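Local coordinates for uncharacterized protein (Cricetid herpesvirus 2, PDB 4ZKQ), which binds chemokines as a decoy receptor encoded by a rodent gammaherpesvirus, and so probably keeps them from host receptors, at residues A[238-243]-A[259-264]. Numbering follows the deposited sequence.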
loop_
_atom_site.group_PDB
_atom_site.type_symbol
_atom_site.label_atom_id
_atom_site.label_comp_id
_atom_site.label_asym_id
_atom_site.label_seq_id
_atom_site.Cartn_x
_atom_site.Cartn_y
_atom_site.Cartn_z
ATOM N N LEU A 238 -7.671 -2.914 10.387
ATOM C CA LEU A 238 -7.439 -4.297 9.999
ATOM C C LEU A 238 -7.887 -5.203 11.123
ATOM O O LEU A 238 -7.568 -4.956 12.283
ATOM C CB LEU A 238 -5.965 -4.550 9.707
ATOM C CG LEU A 238 -5.191 -3.467 8.964
ATOM C CD1 LEU A 238 -3.744 -3.890 8.818
ATOM C CD2 LEU A 238 -5.806 -3.205 7.616
ATOM N N LEU A 239 -8.619 -6.254 10.779
ATOM C CA LEU A 239 -8.948 -7.289 11.741
ATOM C C LEU A 239 -8.289 -8.580 11.286
ATOM O O LEU A 239 -8.620 -9.117 10.232
ATOM C CB LEU A 239 -10.460 -7.450 11.874
ATOM C CG LEU A 239 -10.916 -8.347 13.030
ATOM C CD1 LEU A 239 -10.439 -7.817 14.379
ATOM C CD2 LEU A 239 -12.430 -8.493 13.015
ATOM N N THR A 240 -7.339 -9.054 12.085
ATOM C CA THR A 240 -6.466 -10.146 11.690
ATOM C C THR A 240 -6.464 -11.284 12.700
ATOM O O THR A 240 -6.281 -11.052 13.892
ATOM C CB THR A 240 -5.020 -9.651 11.522
ATOM O OG1 THR A 240 -5.008 -8.476 10.703
ATOM C CG2 THR A 240 -4.166 -10.729 10.882
ATOM N N ALA A 241 -6.645 -12.509 12.207
ATOM C CA ALA A 241 -6.484 -13.719 13.016
ATOM C C ALA A 241 -5.111 -14.348 12.801
ATOM O O ALA A 241 -4.739 -14.662 11.673
ATOM C CB ALA A 241 -7.574 -14.728 12.681
ATOM N N LEU A 242 -4.360 -14.519 13.884
ATOM C CA LEU A 242 -3.110 -15.272 13.861
ATOM C C LEU A 242 -3.328 -16.659 14.449
ATOM O O LEU A 242 -4.145 -16.824 15.349
ATOM C CB LEU A 242 -2.022 -14.558 14.655
ATOM C CG LEU A 242 -1.669 -13.137 14.211
ATOM C CD1 LEU A 242 -0.482 -12.645 15.011
ATOM C CD2 LEU A 242 -1.375 -13.091 12.731
ATOM N N GLY A 243 -2.571 -17.640 13.967
ATOM C CA GLY A 243 -2.682 -18.999 14.468
ATOM C C GLY A 243 -2.032 -20.014 13.550
ATOM O O GLY A 243 -1.191 -19.664 12.722
ATOM N N MET A 259 3.265 -20.351 11.800
ATOM C CA MET A 259 2.163 -19.424 12.012
ATOM C C MET A 259 1.704 -18.811 10.696
ATOM O O MET A 259 2.507 -18.560 9.792
ATOM C CB MET A 259 2.543 -18.315 12.993
ATOM C CG MET A 259 1.361 -17.439 13.370
ATOM S SD MET A 259 1.727 -16.280 14.695
ATOM C CE MET A 259 2.071 -17.416 16.040
ATOM N N VAL A 260 0.400 -18.584 10.613
ATOM C CA VAL A 260 -0.235 -17.961 9.461
ATOM C C VAL A 260 -1.164 -16.864 9.935
ATOM O O VAL A 260 -1.359 -16.692 11.141
ATOM C CB VAL A 260 -1.051 -18.969 8.641
ATOM C CG1 VAL A 260 -0.157 -20.049 8.099
ATOM C CG2 VAL A 260 -2.150 -19.572 9.505
ATOM N N TYR A 261 -1.749 -16.134 8.991
ATOM C CA TYR A 261 -2.818 -15.207 9.321
ATOM C C TYR A 261 -4.004 -15.426 8.399
ATOM O O TYR A 261 -3.869 -15.981 7.307
ATOM C CB TYR A 261 -2.342 -13.742 9.250
ATOM C CG TYR A 261 -2.103 -13.184 7.857
ATOM C CD1 TYR A 261 -3.162 -12.818 7.044
ATOM C CD2 TYR A 261 -0.815 -12.995 7.372
ATOM C CE1 TYR A 261 -2.953 -12.302 5.785
ATOM C CE2 TYR A 261 -0.596 -12.480 6.112
ATOM C CZ TYR A 261 -1.668 -12.132 5.324
ATOM O OH TYR A 261 -1.459 -11.613 4.067
ATOM N N VAL A 262 -5.166 -14.992 8.867
ATOM C CA VAL A 262 -6.374 -14.931 8.060
ATOM C C VAL A 262 -7.014 -13.567 8.270
ATOM O O VAL A 262 -7.010 -13.048 9.386
ATOM C CB VAL A 262 -7.372 -16.056 8.439
ATOM C CG1 VAL A 262 -8.701 -15.865 7.730
ATOM C CG2 VAL A 262 -6.793 -17.415 8.098
ATOM N N HIS A 263 -7.536 -12.977 7.197
ATOM C CA HIS A 263 -8.311 -11.742 7.297
ATOM C C HIS A 263 -9.694 -12.025 7.873
ATOM O O HIS A 263 -10.357 -12.971 7.450
ATOM C CB HIS A 263 -8.468 -11.076 5.925
ATOM C CG HIS A 263 -7.179 -10.641 5.303
ATOM N ND1 HIS A 263 -6.382 -9.654 5.851
ATOM C CD2 HIS A 263 -6.551 -11.044 4.177
ATOM C CE1 HIS A 263 -5.323 -9.478 5.093
ATOM N NE2 HIS A 263 -5.394 -10.311 4.064
ATOM N N LEU A 264 -10.131 -11.200 8.820
ATOM C CA LEU A 264 -11.486 -11.295 9.366
ATOM C C LEU A 264 -12.355 -10.137 8.872
ATOM O O LEU A 264 -11.849 -9.064 8.548
ATOM C CB LEU A 264 -11.445 -11.313 10.895
ATOM C CG LEU A 264 -10.610 -12.433 11.516
ATOM C CD1 LEU A 264 -10.511 -12.234 13.020
ATOM C CD2 LEU A 264 -11.195 -13.801 11.187
HETATM O O HOH W 1 -6.386 -8.476 8.339
#
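L264 lays its isobutyl group against A241 and L239: CD1 of L264 sits 3.9 Å from CB of A241, while CB of L264 meets CD2 of L239 at 3.7 Å. With CG anti to the carbonyl carbon (chi1 -57°), the branch of L264 falls over A241, and C208 of strand 206-223 adds to this apolar patch. On the sheet face shared by T240, L242 and Y261, CD2 of L242 packs on CB of Y261 at 3.7 Å, and CG2 of T240 comes up to the same CB. The Y261 ring leads off from there, its OH hydrogen-bonded to L147 N, tying it to strand 147-152. Five backbone hydrogen bonds join the two segments. A241 and V262 exchange two, and G243 and V260 two more, the one from G243 N to V260 O being longer at 3.2 Å; L264 N to L239 O (2.9 Å) is the fifth. At the polar edge a water lies in the plane of the H263 ring, bound to its ND1 (2.8 Å) and to OG1 of T240 (2.7 Å), with a weak bond to L239 O. This is a beta-hairpin with a long connection, short strand 260-263 flanking strand 233-244, which pairs on with strand 206-223.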